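Local coordinates for citrate lyase subunit beta-like protein (Mycobacterium tuberculosis H37Rv, PDB 6CHU), which probably cleaves carbon-carbon bonds as a magnesium-dependent lyase of the HpcH/HpaI aldolase family, acting in itaconate dissimilation and leucine catabolism, at residues T69-N74 against T91-V96; K100-A105 against V119-G124; Q106-A111 against A132-T137; G139-A144 against D187-D192. All blocks are in the same frame, centred on the assembly; numbering follows the deposited sequence. Where two conformers were deposited one is given.

Contact 1: residues T69-N74 against T91-V96. With EDO (1,2-ethanediol), chain G; ACT (acetate ion), chain E; ACT (acetate ion), chain F.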
loop_
_atom_site.group_PDB
_atom_site.type_symbol
_atom_site.label_atom_id
_atom_site.label_comp_id
_atom_site.label_asym_id
_atom_site.label_seq_id
_atom_site.Cartn_x
_atom_site.Cartn_y
_atom_site.Cartn_z
ATOM N N THR A 69 -18.900 -3.022 25.855
ATOM C CA THR A 69 -17.576 -3.201 26.429
ATOM C C THR A 69 -16.869 -4.354 25.736
ATOM O O THR A 69 -17.455 -5.419 25.530
ATOM C CB THR A 69 -17.653 -3.470 27.939
ATOM O OG1 THR A 69 -18.516 -2.501 28.543
ATOM C CG2 THR A 69 -16.267 -3.345 28.574
ATOM N N VAL A 70 -15.595 -4.119 25.403
ATOM C CA VAL A 70 -14.672 -5.053 24.761
ATOM C C VAL A 70 -13.456 -5.206 25.670
ATOM O O VAL A 70 -13.080 -4.267 26.376
ATOM C CB VAL A 70 -14.265 -4.540 23.353
ATOM C CG1 VAL A 70 -13.141 -5.377 22.736
ATOM C CG2 VAL A 70 -15.476 -4.505 22.432
ATOM N N VAL A 71 -12.842 -6.391 25.674
ATOM C CA VAL A 71 -11.688 -6.652 26.536
ATOM C C VAL A 71 -10.466 -6.870 25.657
ATOM O O VAL A 71 -10.456 -7.784 24.823
ATOM C CB VAL A 71 -11.929 -7.859 27.461
ATOM C CG1 VAL A 71 -10.717 -8.104 28.357
ATOM C CG2 VAL A 71 -13.188 -7.639 28.322
ATOM N N ARG A 72 -9.436 -6.034 25.829
ATOM C CA ARG A 72 -8.171 -6.286 25.146
ATOM C C ARG A 72 -7.357 -7.284 25.954
ATOM O O ARG A 72 -6.982 -7.015 27.105
ATOM C CB ARG A 72 -7.359 -5.012 24.902
ATOM C CG ARG A 72 -6.066 -5.357 24.116
ATOM C CD ARG A 72 -5.377 -4.160 23.462
ATOM N NE ARG A 72 -4.696 -3.296 24.425
ATOM C CZ ARG A 72 -3.827 -2.347 24.070
ATOM N NH1 ARG A 72 -3.548 -2.172 22.783
ATOM N NH2 ARG A 72 -3.238 -1.579 24.987
ATOM N N ILE A 73 -7.118 -8.455 25.361
ATOM C CA ILE A 73 -6.326 -9.503 25.988
ATOM C C ILE A 73 -4.877 -9.344 25.549
ATOM O O ILE A 73 -4.535 -8.395 24.843
ATOM C CB ILE A 73 -6.875 -10.902 25.640
ATOM C CG1 ILE A 73 -6.791 -11.160 24.132
ATOM C CG2 ILE A 73 -8.321 -11.039 26.138
ATOM C CD1 ILE A 73 -7.401 -12.524 23.680
ATOM N N ASN A 74 -4.019 -10.258 25.979
ATOM C CA ASN A 74 -2.616 -10.217 25.618
ATOM C C ASN A 74 -2.375 -11.034 24.347
ATOM O O ASN A 74 -3.277 -11.693 23.819
ATOM C CB ASN A 74 -1.774 -10.692 26.804
ATOM C CG ASN A 74 -1.672 -9.623 27.889
ATOM O OD1 ASN A 74 -0.793 -8.766 27.836
ATOM N ND2 ASN A 74 -2.598 -9.642 28.849
ATOM N N THR A 91 -17.043 -13.950 33.172
ATOM C CA THR A 91 -17.633 -12.668 32.817
ATOM C C THR A 91 -18.692 -12.871 31.742
ATOM O O THR A 91 -18.854 -13.959 31.184
ATOM C CB THR A 91 -16.584 -11.677 32.294
ATOM O OG1 THR A 91 -16.145 -12.095 30.995
ATOM C CG2 THR A 91 -15.388 -11.593 33.237
ATOM N N ALA A 92 -19.408 -11.795 31.437
ATOM C CA ALA A 92 -20.416 -11.828 30.392
ATOM C C ALA A 92 -19.908 -11.244 29.086
ATOM O O ALA A 92 -20.695 -11.068 28.151
ATOM C CB ALA A 92 -21.676 -11.093 30.845
ATOM N N TYR A 93 -18.616 -10.935 28.999
ATOM C CA TYR A 93 -18.079 -10.340 27.784
ATOM C C TYR A 93 -17.973 -11.389 26.688
ATOM O O TYR A 93 -17.712 -12.567 26.950
ATOM C CB TYR A 93 -16.719 -9.700 28.057
ATOM C CG TYR A 93 -16.801 -8.668 29.160
ATOM C CD1 TYR A 93 -17.657 -7.578 29.047
ATOM C CD2 TYR A 93 -16.053 -8.794 30.322
ATOM C CE1 TYR A 93 -17.754 -6.634 30.058
ATOM C CE2 TYR A 93 -16.141 -7.851 31.341
ATOM C CZ TYR A 93 -16.997 -6.778 31.204
ATOM O OH TYR A 93 -17.091 -5.834 32.210
ATOM N N THR A 94 -18.230 -10.957 25.459
ATOM C CA THR A 94 -18.215 -11.823 24.288
ATOM C C THR A 94 -17.160 -11.443 23.268
ATOM O O THR A 94 -16.860 -12.258 22.382
ATOM C CB THR A 94 -19.572 -11.780 23.567
ATOM O OG1 THR A 94 -19.782 -10.448 23.077
ATOM C CG2 THR A 94 -20.701 -12.156 24.498
ATOM N N THR A 95 -16.602 -10.239 23.350
ATOM C CA THR A 95 -15.767 -9.688 22.291
ATOM C C THR A 95 -14.419 -9.294 22.871
ATOM O O THR A 95 -14.358 -8.577 23.881
ATOM C CB THR A 95 -16.461 -8.484 21.635
ATOM O OG1 THR A 95 -17.732 -8.901 21.124
ATOM C CG2 THR A 95 -15.618 -7.907 20.489
ATOM N N VAL A 96 -13.348 -9.794 22.259
ATOM C CA VAL A 96 -11.993 -9.487 22.699
ATOM C C VAL A 96 -11.254 -8.740 21.596
ATOM O O VAL A 96 -11.543 -8.884 20.402
ATOM C CB VAL A 96 -11.207 -10.752 23.111
ATOM C CG1 VAL A 96 -11.859 -11.416 24.327
ATOM C CG2 VAL A 96 -11.098 -11.732 21.935
HETATM C C1 EDO G . -16.663 -15.917 28.406
HETATM O O1 EDO G . -17.565 -14.822 28.616
HETATM C C2 EDO G . -15.454 -15.420 27.626
HETATM O O2 EDO G . -14.701 -16.542 27.160
HETATM C C ACT E . -1.996 1.601 24.529
HETATM O O ACT E . -1.481 2.692 24.165
HETATM O OXT ACT E . -1.614 0.439 24.266
HETATM C CH3 ACT E . -3.281 1.729 25.428
HETATM C C ACT F . -2.344 0.265 20.380
HETATM O O ACT F . -1.951 0.807 19.309
HETATM O OXT ACT F . -1.822 -0.705 21.011
HETATM C CH3 ACT F . -3.618 0.879 21.025
HETATM O O HOH W 1 -18.063 -7.958 25.030
#

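Contact 2: residues K100-A105 against V119-G124. With MG (magnesium ion), chain B.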
loop_
_atom_site.group_PDB
_atom_site.type_symbol
_atom_site.label_atom_id
_atom_site.label_comp_id
_atom_site.label_asym_id
_atom_site.label_seq_id
_atom_site.Cartn_x
_atom_site.Cartn_y
_atom_site.Cartn_z
ATOM N N LYS A 100 -1.140 -7.250 18.585
ATOM C CA LYS A 100 -0.117 -7.891 17.763
ATOM C C LYS A 100 -0.720 -9.032 16.945
ATOM O O LYS A 100 -0.114 -10.095 16.780
ATOM C CB LYS A 100 1.061 -8.397 18.612
ATOM C CG LYS A 100 2.017 -7.284 19.132
ATOM C CD LYS A 100 1.456 -6.567 20.375
ATOM C CE LYS A 100 2.384 -5.429 20.828
ATOM N NZ LYS A 100 1.967 -4.869 22.157
ATOM N N ALA A 101 -1.928 -8.818 16.429
ATOM C CA ALA A 101 -2.577 -9.865 15.644
ATOM C C ALA A 101 -1.774 -10.128 14.372
ATOM O O ALA A 101 -1.508 -9.205 13.594
ATOM C CB ALA A 101 -4.014 -9.464 15.298
ATOM N N GLU A 102 -1.382 -11.389 14.150
ATOM C CA GLU A 102 -0.463 -11.688 13.059
ATOM C C GLU A 102 -0.874 -12.827 12.145
ATOM O O GLU A 102 -0.176 -13.065 11.154
ATOM C CB GLU A 102 0.946 -11.968 13.610
ATOM C CG GLU A 102 1.603 -10.695 14.130
ATOM C CD GLU A 102 3.002 -10.912 14.658
ATOM O OE1 GLU A 102 3.848 -10.011 14.459
ATOM O OE2 GLU A 102 3.257 -11.976 15.269
ATOM N N SER A 103 -1.979 -13.522 12.420
ATOM C CA SER A 103 -2.405 -14.590 11.526
ATOM C C SER A 103 -3.882 -14.879 11.738
ATOM O O SER A 103 -4.438 -14.606 12.805
ATOM C CB SER A 103 -1.594 -15.866 11.755
ATOM O OG SER A 103 -1.948 -16.451 12.998
ATOM N N ALA A 104 -4.504 -15.476 10.715
ATOM C CA ALA A 104 -5.856 -15.993 10.902
ATOM C C ALA A 104 -5.897 -17.008 12.041
ATOM O O ALA A 104 -6.859 -17.048 12.820
ATOM C CB ALA A 104 -6.368 -16.611 9.601
ATOM N N ALA A 105 -4.847 -17.827 12.168
ATOM C CA ALA A 105 -4.838 -18.850 13.209
ATOM C C ALA A 105 -4.907 -18.234 14.609
ATOM O O ALA A 105 -5.551 -18.798 15.507
ATOM C CB ALA A 105 -3.602 -19.740 13.061
ATOM N N VAL A 119 -3.831 -4.881 14.445
ATOM C CA VAL A 119 -2.623 -5.078 13.653
ATOM C C VAL A 119 -1.639 -3.956 13.979
ATOM O O VAL A 119 -1.946 -2.771 13.800
ATOM C CB VAL A 119 -2.951 -5.112 12.152
ATOM C CG1 VAL A 119 -1.667 -5.084 11.309
ATOM C CG2 VAL A 119 -3.778 -6.366 11.821
ATOM N N GLU A 120 -0.455 -4.335 14.466
ATOM C CA GLU A 120 0.556 -3.372 14.891
ATOM C C GLU A 120 1.955 -3.955 14.723
ATOM O O GLU A 120 2.876 -3.590 15.461
ATOM C CB GLU A 120 0.303 -2.925 16.354
ATOM C CG GLU A 120 0.047 -4.079 17.325
ATOM C CD GLU A 120 -0.448 -3.627 18.685
ATOM O OE1 GLU A 120 -0.325 -2.414 19.002
ATOM O OE2 GLU A 120 -0.965 -4.499 19.434
ATOM N N THR A 121 2.122 -4.875 13.768
ATOM C CA THR A 121 3.416 -5.424 13.394
ATOM C C THR A 121 3.418 -5.626 11.888
ATOM O O THR A 121 2.362 -5.663 11.249
ATOM C CB THR A 121 3.718 -6.773 14.067
ATOM O OG1 THR A 121 2.823 -7.771 13.548
ATOM C CG2 THR A 121 3.560 -6.689 15.585
ATOM N N ALA A 122 4.626 -5.757 11.328
ATOM C CA ALA A 122 4.761 -5.977 9.891
ATOM C C ALA A 122 4.070 -7.261 9.453
ATOM O O ALA A 122 3.412 -7.288 8.409
ATOM C CB ALA A 122 6.235 -6.008 9.499
ATOM N N ARG A 123 4.224 -8.345 10.222
ATOM C CA ARG A 123 3.571 -9.595 9.842
ATOM C C ARG A 123 2.059 -9.426 9.807
ATOM O O ARG A 123 1.383 -9.973 8.926
ATOM C CB ARG A 123 3.956 -10.723 10.808
ATOM C CG ARG A 123 3.262 -12.049 10.492
ATOM C CD ARG A 123 3.766 -12.596 9.172
ATOM N NE ARG A 123 5.138 -13.073 9.305
ATOM C CZ ARG A 123 5.474 -14.339 9.526
ATOM N NH1 ARG A 123 4.536 -15.275 9.622
ATOM N NH2 ARG A 123 6.753 -14.669 9.643
ATOM N N GLY A 124 1.509 -8.670 10.763
ATOM C CA GLY A 124 0.074 -8.435 10.765
ATOM C C GLY A 124 -0.376 -7.642 9.552
ATOM O O GLY A 124 -1.446 -7.892 8.995
HETATM MG MG MG B . 0.023 -1.528 20.888
HETATM O O HOH W 2 -0.626 -3.301 21.780
HETATM O O HOH W 3 0.213 -7.196 14.449
HETATM O O HOH W 4 1.465 -14.897 10.054
HETATM O O HOH W 5 0.630 0.274 19.818
HETATM O O HOH W 6 0.508 -0.740 22.795
#

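Contact 3: residues Q106-A111 against A132-T137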
loop_
_atom_site.group_PDB
_atom_site.type_symbol
_atom_site.label_atom_id
_atom_site.label_comp_id
_atom_site.label_asym_id
_atom_site.label_seq_id
_atom_site.Cartn_x
_atom_site.Cartn_y
_atom_site.Cartn_z
ATOM N N GLN A 106 -4.262 -17.079 14.817
ATOM C CA GLN A 106 -4.348 -16.424 16.124
ATOM C C GLN A 106 -5.771 -15.972 16.419
ATOM O O GLN A 106 -6.209 -16.000 17.574
ATOM C CB GLN A 106 -3.393 -15.226 16.205
ATOM C CG GLN A 106 -1.955 -15.612 16.494
ATOM C CD GLN A 106 -1.069 -14.385 16.652
ATOM O OE1 GLN A 106 -1.476 -13.271 16.318
ATOM N NE2 GLN A 106 0.138 -14.585 17.177
ATOM N N VAL A 107 -6.501 -15.535 15.389
ATOM C CA VAL A 107 -7.892 -15.140 15.583
ATOM C C VAL A 107 -8.759 -16.363 15.824
ATOM O O VAL A 107 -9.609 -16.380 16.728
ATOM C CB VAL A 107 -8.395 -14.321 14.377
ATOM C CG1 VAL A 107 -9.891 -14.030 14.520
ATOM C CG2 VAL A 107 -7.611 -13.009 14.252
ATOM N N ILE A 108 -8.546 -17.418 15.035
ATOM C CA ILE A 108 -9.372 -18.617 15.140
ATOM C C ILE A 108 -9.220 -19.274 16.505
ATOM O O ILE A 108 -10.189 -19.832 17.046
ATOM C CB ILE A 108 -9.024 -19.568 13.976
ATOM C CG1 ILE A 108 -9.546 -18.988 12.660
ATOM C CG2 ILE A 108 -9.582 -20.987 14.213
ATOM C CD1 ILE A 108 -8.951 -19.644 11.430
ATOM N N GLU A 109 -8.026 -19.202 17.109
ATOM C CA GLU A 109 -7.896 -19.868 18.402
ATOM C C GLU A 109 -8.660 -19.161 19.515
ATOM O O GLU A 109 -8.718 -19.689 20.632
ATOM C CB GLU A 109 -6.420 -20.037 18.781
ATOM C CG GLU A 109 -5.637 -18.766 18.996
ATOM C CD GLU A 109 -4.176 -19.041 19.322
ATOM O OE1 GLU A 109 -3.393 -18.075 19.476
ATOM O OE2 GLU A 109 -3.810 -20.231 19.410
ATOM N N LEU A 110 -9.265 -18.010 19.231
ATOM C CA LEU A 110 -10.125 -17.310 20.170
ATOM C C LEU A 110 -11.608 -17.620 19.978
ATOM O O LEU A 110 -12.418 -17.170 20.793
ATOM C CB LEU A 110 -9.899 -15.796 20.060
ATOM C CG LEU A 110 -8.451 -15.351 20.317
ATOM C CD1 LEU A 110 -8.238 -13.845 20.047
ATOM C CD2 LEU A 110 -8.032 -15.728 21.749
ATOM N N ALA A 111 -11.982 -18.339 18.920
ATOM C CA ALA A 111 -13.351 -18.816 18.794
ATOM C C ALA A 111 -13.743 -19.554 20.070
ATOM O O ALA A 111 -12.904 -20.248 20.664
ATOM C CB ALA A 111 -13.495 -19.746 17.585
ATOM N N ALA A 132 -8.556 -10.398 8.552
ATOM C CA ALA A 132 -9.909 -9.853 8.443
ATOM C C ALA A 132 -10.924 -10.904 8.008
ATOM O O ALA A 132 -12.087 -10.857 8.431
ATOM C CB ALA A 132 -9.923 -8.675 7.462
ATOM N N ALA A 133 -10.518 -11.842 7.151
ATOM C CA ALA A 133 -11.440 -12.846 6.636
ATOM C C ALA A 133 -11.734 -13.957 7.637
ATOM O O ALA A 133 -12.691 -14.721 7.432
ATOM C CB ALA A 133 -10.875 -13.446 5.351
ATOM N N ALA A 134 -10.932 -14.080 8.695
ATOM C CA ALA A 134 -11.123 -15.148 9.677
ATOM C C ALA A 134 -12.523 -15.078 10.278
ATOM O O ALA A 134 -13.028 -14.000 10.574
ATOM C CB ALA A 134 -10.065 -15.041 10.778
ATOM N N ASP A 135 -13.149 -16.245 10.465
ATOM C CA ASP A 135 -14.549 -16.267 10.892
ATOM C C ASP A 135 -14.833 -15.509 12.193
ATOM O O ASP A 135 -15.905 -14.885 12.279
ATOM C CB ASP A 135 -15.032 -17.721 11.000
ATOM C CG ASP A 135 -15.517 -18.289 9.665
ATOM O OD1 ASP A 135 -15.651 -17.527 8.682
ATOM O OD2 ASP A 135 -15.773 -19.511 9.605
ATOM N N PRO A 136 -13.971 -15.516 13.221
ATOM C CA PRO A 136 -14.290 -14.744 14.439
ATOM C C PRO A 136 -14.168 -13.238 14.293
ATOM O O PRO A 136 -14.653 -12.519 15.177
ATOM C CB PRO A 136 -13.279 -15.273 15.469
ATOM C CG PRO A 136 -12.893 -16.629 14.943
ATOM C CD PRO A 136 -12.810 -16.392 13.463
ATOM N N THR A 137 -13.523 -12.732 13.241
ATOM C CA THR A 137 -13.196 -11.311 13.188
ATOM C C THR A 137 -14.460 -10.481 13.004
ATOM O O THR A 137 -15.279 -10.761 12.122
ATOM C CB THR A 137 -12.213 -11.030 12.053
ATOM O OG1 THR A 137 -10.997 -11.760 12.277
ATOM C CG2 THR A 137 -11.892 -9.525 11.957
#

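Contact 4: residues G139-A144 against D187-D192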
loop_
_atom_site.group_PDB
_atom_site.type_symbol
_atom_site.label_atom_id
_atom_site.label_comp_id
_atom_site.label_asym_id
_atom_site.label_seq_id
_atom_site.Cartn_x
_atom_site.Cartn_y
_atom_site.Cartn_z
ATOM N N GLY A 139 -13.854 -6.858 13.635
ATOM C CA GLY A 139 -13.266 -5.551 13.396
ATOM C C GLY A 139 -11.769 -5.646 13.232
ATOM O O GLY A 139 -11.132 -6.606 13.683
ATOM N N MET A 140 -11.205 -4.626 12.573
ATOM C CA MET A 140 -9.765 -4.466 12.428
ATOM C C MET A 140 -9.378 -3.103 12.976
ATOM O O MET A 140 -10.026 -2.098 12.656
ATOM C CB MET A 140 -9.312 -4.556 10.969
ATOM C CG MET A 140 -9.722 -5.830 10.220
ATOM S SD MET A 140 -8.702 -7.225 10.743
ATOM C CE MET A 140 -7.130 -6.793 9.997
ATOM N N MET A 141 -8.329 -3.080 13.784
ATOM C CA MET A 141 -7.709 -1.860 14.275
ATOM C C MET A 141 -6.242 -1.881 13.871
ATOM O O MET A 141 -5.676 -2.937 13.569
ATOM C CB MET A 141 -7.853 -1.756 15.807
ATOM C CG MET A 141 -7.436 -0.428 16.407
ATOM S SD MET A 141 -7.631 -0.528 18.197
ATOM C CE MET A 141 -6.727 0.948 18.664
ATOM N N TRP A 142 -5.604 -0.713 13.880
ATOM C CA TRP A 142 -4.165 -0.684 13.694
ATOM C C TRP A 142 -3.531 0.139 14.805
ATOM O O TRP A 142 -4.197 0.923 15.489
ATOM C CB TRP A 142 -3.777 -0.153 12.301
ATOM C CG TRP A 142 -3.976 1.320 12.124
ATOM C CD1 TRP A 142 -5.160 1.990 12.031
ATOM C CD2 TRP A 142 -2.946 2.299 12.012
ATOM N NE1 TRP A 142 -4.932 3.342 11.869
ATOM C CE2 TRP A 142 -3.577 3.557 11.857
ATOM C CE3 TRP A 142 -1.548 2.236 12.021
ATOM C CZ2 TRP A 142 -2.861 4.743 11.726
ATOM C CZ3 TRP A 142 -0.828 3.418 11.880
ATOM C CH2 TRP A 142 -1.489 4.659 11.731
ATOM N N GLY A 143 -2.239 -0.103 15.028
ATOM C CA GLY A 143 -1.525 0.597 16.086
ATOM C C GLY A 143 -0.175 1.105 15.627
ATOM O O GLY A 143 0.716 0.309 15.317
ATOM N N ALA A 144 0.003 2.425 15.598
ATOM C CA ALA A 144 1.192 2.980 14.958
ATOM C C ALA A 144 2.441 2.793 15.818
ATOM O O ALA A 144 3.532 2.547 15.290
ATOM C CB ALA A 144 0.968 4.463 14.645
ATOM N N ASP A 187 -9.678 3.275 13.832
ATOM C CA ASP A 187 -8.461 4.046 13.597
ATOM C C ASP A 187 -7.630 4.130 14.872
ATOM O O ASP A 187 -8.156 4.051 15.989
ATOM C CB ASP A 187 -8.800 5.451 13.090
ATOM C CG ASP A 187 -7.643 6.106 12.341
ATOM O OD1 ASP A 187 -6.795 5.398 11.777
ATOM O OD2 ASP A 187 -7.584 7.350 12.318
ATOM N N ALA A 188 -6.320 4.308 14.693
ATOM C CA ALA A 188 -5.349 4.238 15.778
ATOM C C ALA A 188 -5.482 5.418 16.750
ATOM O O ALA A 188 -5.972 6.505 16.413
ATOM C CB ALA A 188 -3.921 4.208 15.220
ATOM N N VAL A 189 -4.984 5.191 17.971
ATOM C CA VAL A 189 -5.070 6.180 19.037
ATOM C C VAL A 189 -4.137 7.348 18.761
ATOM O O VAL A 189 -3.090 7.215 18.117
ATOM C CB VAL A 189 -4.744 5.548 20.401
ATOM C CG1 VAL A 189 -5.753 4.477 20.760
ATOM C CG2 VAL A 189 -3.326 4.990 20.421
ATOM N N HIS A 190 -4.517 8.508 19.281
ATOM C CA HIS A 190 -3.729 9.730 19.197
ATOM C C HIS A 190 -3.066 9.900 20.555
ATOM O O HIS A 190 -3.708 10.352 21.501
ATOM C CB HIS A 190 -4.636 10.906 18.856
ATOM C CG HIS A 190 -3.905 12.106 18.349
ATOM N ND1 HIS A 190 -3.558 12.258 17.023
ATOM C CD2 HIS A 190 -3.468 13.218 18.985
ATOM C CE1 HIS A 190 -2.935 13.412 16.865
ATOM N NE2 HIS A 190 -2.858 14.009 18.042
ATOM N N LEU A 191 -1.781 9.533 20.658
ATOM C CA LEU A 191 -1.141 9.496 21.972
ATOM C C LEU A 191 -0.938 10.880 22.571
ATOM O O LEU A 191 -0.847 10.999 23.801
ATOM C CB LEU A 191 0.202 8.770 21.898
ATOM C CG LEU A 191 0.126 7.251 21.702
ATOM C CD1 LEU A 191 1.500 6.666 21.918
ATOM C CD2 LEU A 191 -0.863 6.601 22.659
ATOM N N ASP A 192 -0.867 11.924 21.743
ATOM C CA ASP A 192 -0.672 13.288 22.241
ATOM C C ASP A 192 -2.028 13.829 22.677
ATOM O O ASP A 192 -2.752 14.457 21.900
ATOM C CB ASP A 192 -0.028 14.172 21.176
ATOM C CG ASP A 192 0.432 15.513 21.729
ATOM O OD1 ASP A 192 0.062 15.856 22.871
ATOM O OD2 ASP A 192 1.164 16.232 21.022
HETATM O O HOH W 7 -3.718 2.391 18.013
HETATM O O HOH W 8 -1.482 4.728 17.390
#

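Contact 1: residues T69-N74 against T91-V96
Thr-69 lays its aliphatic side against the ring of Tyr-93, with Thr-69 CB 3.8 Å from Tyr-93 CE1 on an oblique approach. Its first torsion (chi1 -48°) carries the methyl CG2 to the ring as well and leaves OG1 near the backbone N, where the hydroxyl bonds to Asp-65 O; threonine thus serves an apolar and a polar neighbour at once. A water donates to Thr-69 O at 2.7 Å and accepts from Thr-94 N, bridging the two segments just before they pair directly. Val-70 packs on the aliphatic part of Thr-95, with 3.9 Å between Val-70 CG2 and Thr-95 CG2. At Val-71 the backbones join: Val-71 N donates to Thr-95 O at 3.2 Å, while Val-96 CA makes a C-H contact of 3.1 Å with Val-71 O. This parallel bridge of Val-71 with Val-96 closes the beta-alpha-beta crossover of strand 69-72, helix 79-89 and strand 95-98, one step of the TIM barrel. Val-71 CG2 meets Tyr-93 CD2 at 3.7 Å, the two side chains crossing at about a right angle; Leu-59 packs on both, and the phenol oxygen reaches Leu-64 N. Arg-72, a substrate-binding residue, points away from strand 95-98 and holds two acetate ions, probably from the crystallisation liquor, at its guanidinium edge: NH2 donates to the OXT of one at 2.7 Å and NH1 to the other, while NE forms a salt bridge with Asp-42. Ile-73 turns back, CG2 lying 4.0 Å from Val-96 CG1, and both residues lean on Leu-88 of helix 79-89.

Contact 2: residues K100-A105 against V119-G124
Lys-100 and Glu-120 are tied through the lysine's backbone: Lys-100 N donates to Glu-120 OE2 at 2.9 Å, using the anti lone pair of that oxygen. Glu-120 CG stands between its own backbone N and carbonyl carbon (chi1 48°), and the chain runs extended beyond it, which brings the carboxylate between Lys-100 and the metal; there OE2 faces Lys-100 and OE1 binds the magnesium ion at 2.1 Å. The lysine chain bends once, at chi2 (80°), then runs straight across the carboxylate, with Lys-100 CD 3.3 Å from Glu-120 OE2. Its NZ stays 4.0 Å from Glu-120 OE2, too far for a salt bridge; it pairs instead with Glu-44 and Asp-45 and donates to a water that the magnesium also holds. Thr-121 OG1 has three hydrogen-bond partners. With chi1 at 68° it donates to the anti lone pair of Glu-102 OE1 at 2.6 Å and accepts from Gly-124 N at 3.2 Å, the N-cap bond of helix 122-126. The third is a water, donating to Thr-121 OG1 at 2.8 Å while linking Ala-101 O and Glu-120 N. Glu-102, extended beyond CG, reaches over the first helical turn, and its CB also touches Arg-123 CG; the guanidinium goes elsewhere, to Ala-180 O of the second subunit. Gly-124, lacking a side chain, lets Ala-101 O come 3.3 Å from its CA. The Thr-121 end of the contact caps the following helix, while the Glu-120 end belongs to a metal site, completed by Asp-146, at the C-terminal mouth of a TIM barrel.

Contact 3: residues Q106-A111 against A132-T137
Ala-111 and Pro-136 bring their CA atoms within 6.0 Å of each other where two type I beta turns meet, one from Ile-108 to Ala-111 and the other from Ala-134 to Thr-137. The second turn is closed by Thr-137 N donating to Ala-134 O at 3.0 Å, which presents the proline ring to the first. Val-107 and Pro-136 share the largest part of the contact, the valine mainly through one methyl. Its CG1 lies anti to the backbone N (chi1 174°), and there it meets three residues: Val-107 CG1 is 3.4 Å from Thr-137 OG1, 3.7 Å from Pro-136 CB and 3.9 Å from Ala-134 CB. The threonine hydroxyl is not left to this apolar neighbour, for it is hydrogen-bonded to Ile-131 O. The compact, rigid ring of Pro-136 suits a place among small aliphatic groups: Pro-136 CG touches Ala-111 CB at 4.1 Å, and Pro-136 CD meets Ile-108 CG1 at 4.2 Å. Ala-134 is short enough to let the valine come close. The first turn ends helix 104-108 and the second joins helix 128-133 to strand 137-142, so the contact lies at the N-terminal end of the barrel strands. Strand 114-119 packs against it through Val-115, which touches both Val-107 and Pro-136, while Leu-110 packs on strand 95-98 and helix 79-89 as well as on Val-115.

Contact 4: residues G139-A144 against D187-D192
Trp-142 and Asp-187 share the one direct hydrogen bond between the segments. Trp-142 NE1 donates to Asp-187 OD1 at 2.8 Å, almost straight (173°), with the oxygen at the indole edge and practically in the ring plane; the donor meets that oxygen nearly along its C-O axis. The side chains run side by side, the carboxylate turned 34° from the ring, and Arg-171 makes a salt bridge with Asp-187 OD2. Trp-142 has CG between its backbone N and carbonyl carbon (chi1 73°), which swings the indole over toward strand 184-187. The other polar links pass through water: one molecule accepts from Val-189 N at 3.1 Å and lies 3.0 Å from Trp-142 O, and a second accepts from Ala-144 N and lies close to Val-189 O. Apolar contact centres on Ala-188, whose methyl makes a CH-pi contact over one face of the indole, with Ala-188 CB 3.7 Å from the centroid of the five-membered ring. This CB sits 3.4 Å from Trp-142 CE2 and 3.3 Å from Trp-142 O; the small methyl fits the narrow space between indole face and carbonyl. Tyr-163 meets the indole edge-to-face. Elsewhere the long, straight chain of Met-141 reaches Val-189, with 4.2 Å from Met-141 CE to Val-189 CG1. Edge bond and methyl together fix the rotation of the ring, and the buried indole N-H is satisfied by a carboxylate whose other oxygen is bound by an arginine; the positive charge of Arg-171 would probably help keep Asp-187 ionised and in place as an acceptor.

In the fold
All four contacts belong to one eight-stranded TIM barrel. Contact 1 comes first along the chain and pairs strands 69-72 and 95-98. Contacts 2 and 3 follow and interlock, their segments alternating and both using helix 104-108, with centres about 12 Å apart. Contact 4 comes last, between strand 137-142 and the loop after strand 184-187. Contacts 1 and 3 touch through Ile-73, Val-96 and Leu-110, contacts 2 and 4 through backbone bonds of Val-119 with Met-141 and Gly-143, and contacts 3 and 4 at Ala-132 and Met-140. Arg-72 of contact 1 and Glu-120 of contact 2, their side chains about 5 Å apart, meet at the substrate and magnesium site, while contacts 2 and 4 also reach the second subunit.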